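DltD domain-containing protein (PDB 7D78) is a thioesterase of the alpha/beta hydrolase fold that probably closes polyketide chains into medium-ring lactones. Local coordinates at residues P58-V63 and M133-T138; N99-L104 and N232-Q237; L160-A165 and W245-I250; N200-A205 and Q237-L242. All coordinates share one frame; numbering follows the deposited sequence. Where two conformers were deposited one is given.

Interaction 1: residues P58-V63 and M133-T138. With GOL (glycerol), chain D.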
loop_
_atom_site.group_PDB
_atom_site.type_symbol
_atom_site.label_atom_id
_atom_site.label_comp_id
_atom_site.label_asym_id
_atom_site.label_seq_id
_atom_site.Cartn_x
_atom_site.Cartn_y
_atom_site.Cartn_z
ATOM N N PRO A 58 15.018 11.979 -1.366
ATOM C CA PRO A 58 15.990 11.519 -0.365
ATOM C C PRO A 58 15.649 10.145 0.200
ATOM O O PRO A 58 14.581 9.576 -0.028
ATOM C CB PRO A 58 15.909 12.585 0.738
ATOM C CG PRO A 58 15.165 13.742 0.136
ATOM C CD PRO A 58 14.236 13.128 -0.887
ATOM N N GLY A 59 16.585 9.636 0.996
ATOM C CA GLY A 59 16.432 8.357 1.660
ATOM C C GLY A 59 15.519 8.408 2.876
ATOM O O GLY A 59 14.834 9.394 3.156
ATOM N N PHE A 60 15.535 7.302 3.617
ATOM C CA PHE A 60 14.582 7.007 4.683
ATOM C C PHE A 60 14.657 8.033 5.806
ATOM O O PHE A 60 15.657 8.100 6.525
ATOM C CB PHE A 60 14.849 5.592 5.203
ATOM C CG PHE A 60 13.823 5.078 6.183
ATOM C CD1 PHE A 60 12.585 4.611 5.742
ATOM C CD2 PHE A 60 14.122 4.994 7.528
ATOM C CE1 PHE A 60 11.656 4.096 6.638
ATOM C CE2 PHE A 60 13.199 4.479 8.433
ATOM C CZ PHE A 60 11.967 4.033 7.987
ATOM N N ASN A 61 13.615 8.848 5.956
ATOM C CA ASN A 61 13.532 9.902 6.972
ATOM C C ASN A 61 14.572 10.997 6.775
ATOM O O ASN A 61 14.777 11.813 7.683
ATOM C CB ASN A 61 13.658 9.347 8.404
ATOM C CG ASN A 61 12.896 10.189 9.422
ATOM O OD1 ASN A 61 11.822 10.720 9.115
ATOM N ND2 ASN A 61 13.446 10.326 10.630
ATOM N N CYS A 62 15.238 11.049 5.623
ATOM C CA CYS A 62 16.255 12.062 5.376
ATOM C C CYS A 62 15.631 13.347 4.856
ATOM O O CYS A 62 14.560 13.335 4.236
ATOM C CB CYS A 62 17.296 11.553 4.378
ATOM S SG CYS A 62 18.151 10.097 5.012
ATOM N N VAL A 63 16.321 14.463 5.110
ATOM C CA VAL A 63 15.882 15.763 4.633
ATOM C C VAL A 63 16.721 16.147 3.420
ATOM O O VAL A 63 17.821 15.629 3.192
ATOM C CB VAL A 63 15.935 16.859 5.734
ATOM C CG1 VAL A 63 14.924 16.541 6.846
ATOM C CG2 VAL A 63 17.343 17.029 6.312
ATOM N N MET A 133 17.772 8.175 -3.840
ATOM C CA MET A 133 18.835 7.528 -3.087
ATOM C C MET A 133 18.249 6.648 -1.994
ATOM O O MET A 133 17.351 7.076 -1.261
ATOM C CB MET A 133 19.780 8.547 -2.458
ATOM C CG MET A 133 20.900 7.881 -1.664
ATOM S SD MET A 133 22.322 8.960 -1.602
ATOM C CE MET A 133 23.416 8.016 -0.533
ATOM N N SER A 134 18.772 5.427 -1.880
ATOM C CA SER A 134 18.430 4.518 -0.783
ATOM C C SER A 134 16.937 4.220 -0.895
ATOM O O SER A 134 16.473 3.914 -2.007
ATOM C CB SER A 134 18.886 5.138 0.536
ATOM O OG SER A 134 18.621 4.273 1.628
ATOM N N PHE A 135 16.176 4.280 0.200
ATOM C CA PHE A 135 14.717 4.201 0.218
ATOM C C PHE A 135 14.073 5.052 -0.883
ATOM O O PHE A 135 13.098 4.625 -1.519
ATOM C CB PHE A 135 14.237 4.641 1.613
ATOM C CG PHE A 135 12.821 4.270 1.939
ATOM C CD1 PHE A 135 12.529 3.032 2.484
ATOM C CD2 PHE A 135 11.791 5.192 1.779
ATOM C CE1 PHE A 135 11.223 2.691 2.817
ATOM C CE2 PHE A 135 10.476 4.854 2.103
ATOM C CZ PHE A 135 10.194 3.602 2.621
ATOM N N GLY A 136 14.618 6.250 -1.125
ATOM C CA GLY A 136 14.052 7.130 -2.136
ATOM C C GLY A 136 14.213 6.625 -3.562
ATOM O O GLY A 136 13.408 6.962 -4.438
ATOM N N GLY A 137 15.265 5.850 -3.830
ATOM C CA GLY A 137 15.377 5.227 -5.141
ATOM C C GLY A 137 14.275 4.215 -5.388
ATOM O O GLY A 137 13.722 4.133 -6.491
ATOM N N THR A 138 13.929 3.441 -4.354
ATOM C CA THR A 138 12.859 2.459 -4.486
ATOM C C THR A 138 11.507 3.149 -4.639
ATOM O O THR A 138 10.679 2.734 -5.456
ATOM C CB THR A 138 12.880 1.525 -3.273
ATOM O OG1 THR A 138 14.220 1.056 -3.068
ATOM C CG2 THR A 138 11.955 0.325 -3.470
HETATM C C1 GOL D . 20.195 5.952 3.968
HETATM O O1 GOL D . 19.900 7.306 3.718
HETATM C C2 GOL D . 18.952 5.201 4.436
HETATM O O2 GOL D . 17.798 5.592 3.722
HETATM C C3 GOL D . 18.738 5.373 5.926
HETATM O O3 GOL D . 18.091 4.192 6.341
#
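The edge of the Phe60 ring meets one face of the Phe135 ring in a T-shaped stack. The centroids are 5.0 Å apart and the planes make 67°. Phe60 CD1 does the touching. It sits over the centre of the Phe135 ring, with Phe135 CD1 its nearest atom at 3.6 Å. Phe135 CG lies anti to the backbone N (chi1 -164°), which brings one ring face up to Phe60 CD1. With an alanine here, Phe60 CD1 would probably lose the face it rests on, and the Phe60 ring would be freer to turn.

Beside the rings the backbones come close. Pro58 O lies 3.3 Å from Gly136 CA in a CA-H...O contact. A side chain at Gly136 would clash with that oxygen. A glycerol, probably from the crystallisation liquor, bridges the two segments. Its O2 accepts from Phe60 N at 2.8 Å and shares a hydrogen bond with Ser134 OG at 2.6 Å. Ser134 OG is also hydrogen-bonded to His296. Ser134 lies in a GxSxG sequence, between strand and helix with positive phi (63°), which fits a nucleophile elbow. The arrangement of Ser134, His296 and Asp267 is consistent with a catalytic triad. By analogy with other alpha/beta hydrolases, the Phe60 N-H is placed where an oxyanion-hole donor would be expected.

The loop 58-63 follows strand 51-57, and Ser134 joins strand 127-133 to helix 135-146. These strands are neighbours in the central sheet. Helix 238-244 meets both rings, through Thr238 on Phe60 and Leu242 on Phe135.

Interaction 2: residues N99-L104 and N232-Q237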
loop_
_atom_site.group_PDB
_atom_site.type_symbol
_atom_site.label_atom_id
_atom_site.label_comp_id
_atom_site.label_asym_id
_atom_site.label_seq_id
_atom_site.Cartn_x
_atom_site.Cartn_y
_atom_site.Cartn_z
ATOM N N ASN A 99 6.825 12.353 10.391
ATOM C CA ASN A 99 7.782 11.268 10.159
ATOM C C ASN A 99 7.106 9.904 10.153
ATOM O O ASN A 99 7.632 8.925 10.690
ATOM C CB ASN A 99 8.917 11.308 11.183
ATOM C CG ASN A 99 9.535 12.678 11.274
ATOM O OD1 ASN A 99 9.093 13.515 12.066
ATOM N ND2 ASN A 99 10.533 12.942 10.421
ATOM N N LEU A 100 5.934 9.841 9.529
ATOM C CA LEU A 100 5.278 8.576 9.212
ATOM C C LEU A 100 5.619 8.282 7.754
ATOM O O LEU A 100 5.059 8.891 6.841
ATOM C CB LEU A 100 3.774 8.659 9.458
ATOM C CG LEU A 100 2.887 7.477 9.007
ATOM C CD1 LEU A 100 3.574 6.144 9.142
ATOM C CD2 LEU A 100 1.586 7.451 9.800
ATOM N N ILE A 101 6.525 7.345 7.525
ATOM C CA ILE A 101 7.069 7.133 6.186
ATOM C C ILE A 101 6.244 6.058 5.486
ATOM O O ILE A 101 6.359 4.868 5.793
ATOM C CB ILE A 101 8.554 6.772 6.243
ATOM C CG1 ILE A 101 9.355 8.006 6.667
ATOM C CG2 ILE A 101 9.040 6.275 4.894
ATOM C CD1 ILE A 101 10.674 7.685 7.284
ATOM N N ASP A 102 5.396 6.487 4.549
ATOM C CA ASP A 102 4.530 5.610 3.770
ATOM C C ASP A 102 5.086 5.640 2.356
ATOM O O ASP A 102 4.846 6.608 1.617
ATOM C CB ASP A 102 3.074 6.084 3.804
ATOM C CG ASP A 102 2.126 5.139 3.094
ATOM O OD1 ASP A 102 2.588 4.228 2.382
ATOM O OD2 ASP A 102 0.898 5.307 3.265
ATOM N N PRO A 103 5.849 4.627 1.943
ATOM C CA PRO A 103 6.496 4.697 0.624
ATOM C C PRO A 103 5.501 4.790 -0.509
ATOM O O PRO A 103 5.781 5.456 -1.513
ATOM C CB PRO A 103 7.306 3.396 0.562
ATOM C CG PRO A 103 6.554 2.465 1.503
ATOM C CD PRO A 103 6.091 3.345 2.620
ATOM N N LEU A 104 4.330 4.156 -0.375
ATOM C CA LEU A 104 3.339 4.247 -1.447
ATOM C C LEU A 104 2.720 5.640 -1.524
ATOM O O LEU A 104 2.383 6.105 -2.617
ATOM C CB LEU A 104 2.255 3.175 -1.258
ATOM C CG LEU A 104 2.747 1.721 -1.373
ATOM C CD1 LEU A 104 1.598 0.747 -1.135
ATOM C CD2 LEU A 104 3.396 1.455 -2.732
ATOM N N ASN A 232 15.220 13.178 14.247
ATOM C CA ASN A 232 15.783 11.824 14.247
ATOM C C ASN A 232 14.819 10.847 14.929
ATOM O O ASN A 232 15.132 10.171 15.910
ATOM C CB ASN A 232 17.158 11.819 14.905
ATOM C CG ASN A 232 17.851 10.472 14.802
ATOM O OD1 ASN A 232 17.559 9.676 13.912
ATOM N ND2 ASN A 232 18.780 10.215 15.715
ATOM N N LYS A 233 13.609 10.788 14.378
ATOM C CA LYS A 233 12.569 9.922 14.913
ATOM C C LYS A 233 11.604 9.591 13.790
ATOM O O LYS A 233 11.447 10.377 12.855
ATOM C CB LYS A 233 11.814 10.588 16.077
ATOM C CG LYS A 233 11.144 11.926 15.709
ATOM C CD LYS A 233 10.358 12.534 16.889
ATOM C CE LYS A 233 9.637 13.827 16.465
ATOM N NZ LYS A 233 8.807 14.429 17.562
ATOM N N ILE A 234 10.973 8.409 13.879
ATOM C CA ILE A 234 9.889 8.043 12.974
ATOM C C ILE A 234 8.703 7.561 13.795
ATOM O O ILE A 234 8.845 7.104 14.932
ATOM C CB ILE A 234 10.297 6.950 11.957
ATOM C CG1 ILE A 234 10.776 5.681 12.700
ATOM C CG2 ILE A 234 11.349 7.481 10.990
ATOM C CD1 ILE A 234 10.914 4.445 11.812
ATOM N N ALA A 235 7.519 7.652 13.195
ATOM C CA ALA A 235 6.356 6.978 13.755
ATOM C C ALA A 235 6.518 5.470 13.606
ATOM O O ALA A 235 6.861 4.980 12.524
ATOM C CB ALA A 235 5.079 7.435 13.049
ATOM N N LEU A 236 6.268 4.729 14.691
ATOM C CA LEU A 236 6.288 3.270 14.608
ATOM C C LEU A 236 5.389 2.745 13.487
ATOM O O LEU A 236 5.713 1.731 12.850
ATOM C CB LEU A 236 5.865 2.659 15.953
ATOM C CG LEU A 236 6.010 1.136 16.086
ATOM C CD1 LEU A 236 7.464 0.733 16.474
ATOM C CD2 LEU A 236 5.014 0.604 17.106
ATOM N N GLN A 237 4.268 3.425 13.214
ATOM C CA GLN A 237 3.346 2.941 12.185
ATOM C C GLN A 237 3.983 2.890 10.803
ATOM O O GLN A 237 3.420 2.253 9.904
ATOM C CB GLN A 237 2.086 3.807 12.142
ATOM C CG GLN A 237 1.149 3.581 13.335
ATOM C CD GLN A 237 0.734 2.114 13.497
ATOM O OE1 GLN A 237 0.499 1.412 12.512
ATOM N NE2 GLN A 237 0.639 1.655 14.748
#
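Asn99 and Leu100 run beside Ile234 and Ala235, and the one hydrogen bond between the segments goes from Ala235 N to Asn99 O, 2.8 Å long and nearly straight at 165°. The donor stands above the carbonyl plane. The same oxygen receives a CA-H...O contact from Ile234 CA at 3.3 Å.

Asn99 lays its CB against Lys233 O, 3.2 Å away. Its amide is held from outside the two segments: OD1 accepts from Arg231 NE, just before Asn232, and ND2 donates to Asn61 OD1. Leu100 uses two parts of its side chain. Its CB faces Ala235 CB at 4.0 Å, while CD1 reaches the backbone of Gln237, 3.7 Å from Gln237 C. Leu100 CG is anti to the backbone N (chi1 172°), and CD1 reaches across to the Gln237 end of the segment. Ile101 and Ile234 cross at about a right angle, and their methyls Ile101 CD1 and Ile234 CG2 meet at 3.8 Å. The amide of Gln237 turns away to Asp178.

The contact joins the lead-in to helix 103-118 with strand 234-235. That strand pairs antiparallel with strand 190-191, and helix 238-244 follows it. Thr238 of this helix accepts from Ile101 N.

Interaction 3: residues L160-A165 and W245-I250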
loop_
_atom_site.group_PDB
_atom_site.type_symbol
_atom_site.label_atom_id
_atom_site.label_comp_id
_atom_site.label_asym_id
_atom_site.label_seq_id
_atom_site.Cartn_x
_atom_site.Cartn_y
_atom_site.Cartn_z
ATOM N N LEU A 160 15.352 -2.764 -0.851
ATOM C CA LEU A 160 14.257 -3.542 -1.407
ATOM C C LEU A 160 13.607 -4.515 -0.435
ATOM O O LEU A 160 12.636 -5.187 -0.814
ATOM C CB LEU A 160 14.743 -4.307 -2.645
ATOM C CG LEU A 160 15.288 -3.414 -3.758
ATOM C CD1 LEU A 160 16.117 -4.248 -4.732
ATOM C CD2 LEU A 160 14.141 -2.726 -4.484
ATOM N N SER A 161 14.095 -4.615 0.797
ATOM C CA SER A 161 13.469 -5.442 1.820
ATOM C C SER A 161 13.707 -4.773 3.168
ATOM O O SER A 161 14.602 -3.931 3.307
ATOM C CB SER A 161 14.022 -6.875 1.821
ATOM O OG SER A 161 15.420 -6.862 2.068
ATOM N N PHE A 162 12.899 -5.157 4.164
ATOM C CA PHE A 162 12.870 -4.402 5.418
ATOM C C PHE A 162 12.761 -5.264 6.671
ATOM O O PHE A 162 13.375 -4.941 7.691
ATOM C CB PHE A 162 11.724 -3.388 5.362
ATOM C CG PHE A 162 11.850 -2.448 4.202
ATOM C CD1 PHE A 162 12.687 -1.338 4.290
ATOM C CD2 PHE A 162 11.227 -2.730 2.996
ATOM C CE1 PHE A 162 12.861 -0.488 3.210
ATOM C CE2 PHE A 162 11.389 -1.888 1.908
ATOM C CZ PHE A 162 12.203 -0.762 2.018
ATOM N N TYR A 163 11.985 -6.341 6.612
ATOM C CA TYR A 163 11.737 -7.183 7.774
ATOM C C TYR A 163 12.730 -8.339 7.828
ATOM O O TYR A 163 12.969 -9.008 6.821
ATOM C CB TYR A 163 10.313 -7.739 7.727
ATOM C CG TYR A 163 9.273 -6.824 8.326
ATOM C CD1 TYR A 163 8.751 -5.754 7.602
ATOM C CD2 TYR A 163 8.803 -7.038 9.622
ATOM C CE1 TYR A 163 7.790 -4.915 8.158
ATOM C CE2 TYR A 163 7.841 -6.220 10.179
ATOM C CZ TYR A 163 7.336 -5.158 9.446
ATOM O OH TYR A 163 6.388 -4.348 10.021
ATOM N N GLN A 164 13.296 -8.576 9.008
ATOM C CA GLN A 164 13.919 -9.854 9.320
ATOM C C GLN A 164 12.828 -10.776 9.841
ATOM O O GLN A 164 12.070 -10.393 10.738
ATOM C CB GLN A 164 15.031 -9.687 10.365
ATOM C CG GLN A 164 16.247 -8.909 9.843
ATOM C CD GLN A 164 17.254 -8.577 10.938
ATOM O OE1 GLN A 164 17.245 -9.176 12.006
ATOM N NE2 GLN A 164 18.119 -7.611 10.671
ATOM N N ALA A 165 12.745 -11.986 9.282
ATOM C CA ALA A 165 11.590 -12.839 9.564
ATOM C C ALA A 165 11.438 -13.132 11.051
ATOM O O ALA A 165 10.312 -13.229 11.553
ATOM C CB ALA A 165 11.692 -14.145 8.771
ATOM N N TRP A 245 4.208 -3.023 1.845
ATOM C CA TRP A 245 4.927 -2.688 0.623
ATOM C C TRP A 245 5.633 -3.909 0.059
ATOM O O TRP A 245 6.368 -4.600 0.772
ATOM C CB TRP A 245 5.952 -1.599 0.924
ATOM C CG TRP A 245 6.457 -0.809 -0.245
ATOM C CD1 TRP A 245 5.827 -0.592 -1.444
ATOM C CD2 TRP A 245 7.696 -0.089 -0.306
ATOM N NE1 TRP A 245 6.606 0.228 -2.245
ATOM C CE2 TRP A 245 7.756 0.541 -1.570
ATOM C CE3 TRP A 245 8.761 0.088 0.594
ATOM C CZ2 TRP A 245 8.835 1.339 -1.954
ATOM C CZ3 TRP A 245 9.825 0.880 0.214
ATOM C CH2 TRP A 245 9.852 1.505 -1.050
ATOM N N GLN A 246 5.429 -4.163 -1.232
ATOM C CA GLN A 246 6.114 -5.237 -1.949
ATOM C C GLN A 246 6.852 -4.636 -3.142
ATOM O O GLN A 246 6.447 -4.831 -4.294
ATOM C CB GLN A 246 5.117 -6.305 -2.393
ATOM C CG GLN A 246 4.202 -6.782 -1.253
ATOM C CD GLN A 246 4.975 -7.518 -0.201
ATOM O OE1 GLN A 246 5.895 -8.272 -0.524
ATOM N NE2 GLN A 246 4.630 -7.297 1.071
ATOM N N PRO A 247 7.937 -3.892 -2.897
ATOM C CA PRO A 247 8.547 -3.113 -3.989
ATOM C C PRO A 247 9.165 -3.965 -5.080
ATOM O O PRO A 247 9.172 -3.540 -6.244
ATOM C CB PRO A 247 9.610 -2.271 -3.272
ATOM C CG PRO A 247 9.917 -3.030 -2.020
ATOM C CD PRO A 247 8.627 -3.690 -1.612
ATOM N N LYS A 248 9.702 -5.145 -4.746
ATOM C CA LYS A 248 10.207 -6.029 -5.792
ATOM C C LYS A 248 9.124 -6.346 -6.808
ATOM O O LYS A 248 9.410 -6.457 -8.006
ATOM C CB LYS A 248 10.772 -7.317 -5.186
ATOM C CG LYS A 248 11.974 -7.085 -4.287
ATOM C CD LYS A 248 12.476 -8.386 -3.658
ATOM C CE LYS A 248 13.668 -8.138 -2.740
ATOM N NZ LYS A 248 14.057 -9.365 -1.985
ATOM N N GLU A 249 7.869 -6.459 -6.359
ATOM C CA GLU A 249 6.785 -6.716 -7.302
ATOM C C GLU A 249 6.468 -5.479 -8.124
ATOM O O GLU A 249 6.201 -5.586 -9.327
ATOM C CB GLU A 249 5.533 -7.204 -6.570
ATOM C CG GLU A 249 5.761 -8.419 -5.687
ATOM C CD GLU A 249 6.478 -9.546 -6.410
ATOM O OE1 GLU A 249 6.162 -9.807 -7.590
ATOM O OE2 GLU A 249 7.358 -10.171 -5.794
ATOM N N ILE A 250 6.484 -4.297 -7.493
ATOM C CA ILE A 250 6.173 -3.066 -8.224
ATOM C C ILE A 250 7.268 -2.752 -9.242
ATOM O O ILE A 250 6.989 -2.255 -10.343
ATOM C CB ILE A 250 5.951 -1.889 -7.252
ATOM C CG1 ILE A 250 4.801 -2.201 -6.289
ATOM C CG2 ILE A 250 5.604 -0.632 -8.021
ATOM C CD1 ILE A 250 4.763 -1.292 -5.092
#
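Phe162 and Trp245 form the tight part of this contact, and Lys248 forms its outer side. Phe162 CZ comes within 3.4 Å of Trp245 CZ3, and Phe162 CE2 lies 3.5 Å from Trp245 CE3. The ring planes are only 24° apart. The rings are slid past each other, however, and barely overlap, with centroids 5.5 Å apart. Phe162 CG is anti to the carbonyl carbon (chi1 -58°), which brings CZ and CE2 to the indole. Pro247 CG approaches the edge of the Phe162 ring, at 4.3 Å from CE2. Pro247 CB also lies over one face of its neighbour Trp245. An alanine in place of Phe162 would probably open a gap beside the indole and leave Trp245 CZ3 without this aromatic partner.

Contacts are looser toward solvent. The extended chain of exposed Lys248 passes across Leu160. Lys248 CE is 3.7 Å from Leu160 O and 4.0 Å from Leu160 CB. The charged end continues to Glu274 in a salt bridge. Ser161 OG is hydrogen-bonded to the same carboxylate.

The segment 160-165 belongs to the loop between strand 150-156 and helix 168-183. Trp245 follows helix 238-244, and Pro247 starts helix 247-251. The indole also packs on helices 103-118 and 135-146, where it meets Pro103, Leu104, Thr138 and Cys142.

Interaction 4: residues N200-A205 and Q237-L242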
loop_
_atom_site.group_PDB
_atom_site.type_symbol
_atom_site.label_atom_id
_atom_site.label_comp_id
_atom_site.label_asym_id
_atom_site.label_seq_id
_atom_site.Cartn_x
_atom_site.Cartn_y
_atom_site.Cartn_z
ATOM N N ASN A 200 16.592 -1.775 15.189
ATOM C CA ASN A 200 15.232 -1.261 15.164
ATOM C C ASN A 200 14.291 -2.456 15.191
ATOM O O ASN A 200 14.722 -3.598 14.982
ATOM C CB ASN A 200 14.997 -0.371 13.932
ATOM C CG ASN A 200 15.352 -1.064 12.640
ATOM O OD1 ASN A 200 14.730 -2.058 12.270
ATOM N ND2 ASN A 200 16.352 -0.538 11.936
ATOM N N PRO A 201 12.996 -2.229 15.466
ATOM C CA PRO A 201 12.104 -3.364 15.763
ATOM C C PRO A 201 11.903 -4.349 14.628
ATOM O O PRO A 201 11.576 -5.513 14.901
ATOM C CB PRO A 201 10.785 -2.676 16.138
ATOM C CG PRO A 201 11.213 -1.378 16.712
ATOM C CD PRO A 201 12.366 -0.948 15.833
ATOM N N ILE A 202 12.036 -3.938 13.364
ATOM C CA ILE A 202 11.780 -4.882 12.273
ATOM C C ILE A 202 13.063 -5.439 11.670
ATOM O O ILE A 202 12.995 -6.365 10.844
ATOM C CB ILE A 202 10.900 -4.259 11.163
ATOM C CG1 ILE A 202 11.637 -3.146 10.428
ATOM C CG2 ILE A 202 9.579 -3.728 11.741
ATOM C CD1 ILE A 202 10.856 -2.605 9.202
ATOM N N GLY A 203 14.221 -4.913 12.055
ATOM C CA GLY A 203 15.483 -5.398 11.520
ATOM C C GLY A 203 15.874 -4.842 10.166
ATOM O O GLY A 203 16.543 -5.535 9.392
ATOM N N MET A 204 15.504 -3.599 9.855
ATOM C CA MET A 204 15.736 -3.079 8.512
ATOM C C MET A 204 17.103 -2.415 8.407
ATOM O O MET A 204 17.663 -1.940 9.400
ATOM C CB MET A 204 14.647 -2.072 8.118
ATOM C CG MET A 204 14.581 -0.828 8.999
ATOM S SD MET A 204 13.459 0.472 8.367
ATOM C CE MET A 204 14.491 1.191 7.093
ATOM N N ALA A 205 17.632 -2.400 7.181
ATOM C CA ALA A 205 18.736 -1.514 6.789
ATOM C C ALA A 205 19.987 -1.732 7.638
ATOM O O ALA A 205 20.637 -0.778 8.075
ATOM C CB ALA A 205 18.310 -0.046 6.830
ATOM N N GLN A 237 4.268 3.425 13.214
ATOM C CA GLN A 237 3.346 2.941 12.185
ATOM C C GLN A 237 3.983 2.890 10.803
ATOM O O GLN A 237 3.420 2.253 9.904
ATOM C CB GLN A 237 2.086 3.807 12.142
ATOM C CG GLN A 237 1.149 3.581 13.335
ATOM C CD GLN A 237 0.734 2.114 13.497
ATOM O OE1 GLN A 237 0.499 1.412 12.512
ATOM N NE2 GLN A 237 0.639 1.655 14.748
ATOM N N THR A 238 5.123 3.562 10.610
ATOM C CA THR A 238 5.959 3.380 9.424
ATOM C C THR A 238 6.113 1.900 9.129
ATOM O O THR A 238 5.996 1.470 7.977
ATOM C CB THR A 238 7.344 4.006 9.630
ATOM O OG1 THR A 238 7.212 5.414 9.839
ATOM C CG2 THR A 238 8.271 3.728 8.423
ATOM N N TYR A 239 6.349 1.107 10.180
ATOM C CA TYR A 239 6.599 -0.313 9.984
ATOM C C TYR A 239 5.365 -1.039 9.459
ATOM O O TYR A 239 5.496 -2.074 8.797
ATOM C CB TYR A 239 7.080 -0.926 11.295
ATOM C CG TYR A 239 8.383 -0.329 11.788
ATOM C CD1 TYR A 239 9.356 0.119 10.891
ATOM C CD2 TYR A 239 8.641 -0.216 13.149
ATOM C CE1 TYR A 239 10.564 0.670 11.355
ATOM C CE2 TYR A 239 9.828 0.321 13.618
ATOM C CZ TYR A 239 10.786 0.753 12.728
ATOM O OH TYR A 239 11.961 1.282 13.228
ATOM N N GLN A 240 4.166 -0.534 9.762
ATOM C CA GLN A 240 2.962 -1.092 9.153
ATOM C C GLN A 240 2.950 -0.845 7.645
ATOM O O GLN A 240 2.634 -1.747 6.858
ATOM C CB GLN A 240 1.718 -0.492 9.812
ATOM C CG GLN A 240 0.395 -0.950 9.193
ATOM C CD GLN A 240 0.154 -2.436 9.376
ATOM O OE1 GLN A 240 0.442 -3.254 8.486
ATOM N NE2 GLN A 240 -0.357 -2.801 10.536
ATOM N N LYS A 241 3.292 0.375 7.224
ATOM C CA LYS A 241 3.369 0.668 5.796
ATOM C C LYS A 241 4.421 -0.198 5.115
ATOM O O LYS A 241 4.215 -0.674 3.995
ATOM C CB LYS A 241 3.678 2.154 5.584
ATOM C CG LYS A 241 2.763 3.117 6.355
ATOM C CD LYS A 241 1.290 2.795 6.085
ATOM C CE LYS A 241 0.349 3.647 6.934
ATOM N NZ LYS A 241 -1.091 3.323 6.628
ATOM N N LEU A 242 5.558 -0.413 5.779
ATOM C CA LEU A 242 6.600 -1.248 5.194
ATOM C C LEU A 242 6.182 -2.711 5.137
ATOM O O LEU A 242 6.657 -3.450 4.268
ATOM C CB LEU A 242 7.908 -1.104 5.983
ATOM C CG LEU A 242 8.488 0.316 6.047
ATOM C CD1 LEU A 242 9.834 0.294 6.748
ATOM C CD2 LEU A 242 8.625 0.900 4.633
#
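The Tyr239 ring is met by a tight turn and the methionine after it, with no hydrogen bond between the two segments. Three kinds of group meet the ring. Ile202 CG2 stands over one face in a CH-pi contact, 4.0 Å from the ring centroid and displaced toward the CG side. Ile202 CD1 reaches the rim of the ring, 3.5 Å from Tyr239 CD1. Ile202 CG1 lies between the backbone N and the carbonyl carbon (chi1 67°), while CG2 is anti to that carbon, and both branches meet the ring. Met204 SD comes to the ring edge, 4.2 Å from Tyr239 CE1, in a Met-aromatic contact. The phenol end meets carbon atoms: Tyr239 OH is 3.5 Å from Pro201 CD and equally far from Asn200 CB.

The turn is a type I beta turn from Asn200 to Gly203, and Asn200 ties it to the residue that follows. Asn200 OD1 accepts from Met204 N at 3.0 Å, in the carbonyl plane and on a lone pair, and more weakly from Gly203 N. Its ND2 donates to Met204 O along a nearly straight bond (167°). Both polar ends of this buried amide are therefore used, and ND2 has a further, weak bond to Pro193 O. Gly203 has positive phi, with backbone angles that would jam a side chain against the preceding carbonyl.

Leu242, one helical turn after Tyr239, extends the apolar surface. Its CD1 lies 3.9 Å from Ile202 CD1 and also touches Met204 SD. Both residues lie on helix 238-244, and the loop they meet precedes helix 210-220. Behind the turn, Ile202 and Pro201 also pack on helix 168-183.

How the interactions relate
Interaction 1 lies near the centre of the chain, at the ends of neighbouring strands of the central sheet. Interactions 2, 3 and 4 lie 12 to 15 Å from it, centre to centre. Interactions 2 and 4 are 9 Å apart and share Gln237, where strand 234-235 leads into helix 238-244. Helix 247-251 of interaction 3 follows. Along the chain, interaction 1 crosses interaction 2 and closes before interactions 3 and 4 open. Interaction 4 is nested within interaction 3. Phe135 touches Ile101, Phe162, Trp245 and Leu242, linking all four contacts. The segments inserted after strand 150-156 are thereby packed against the probable active site.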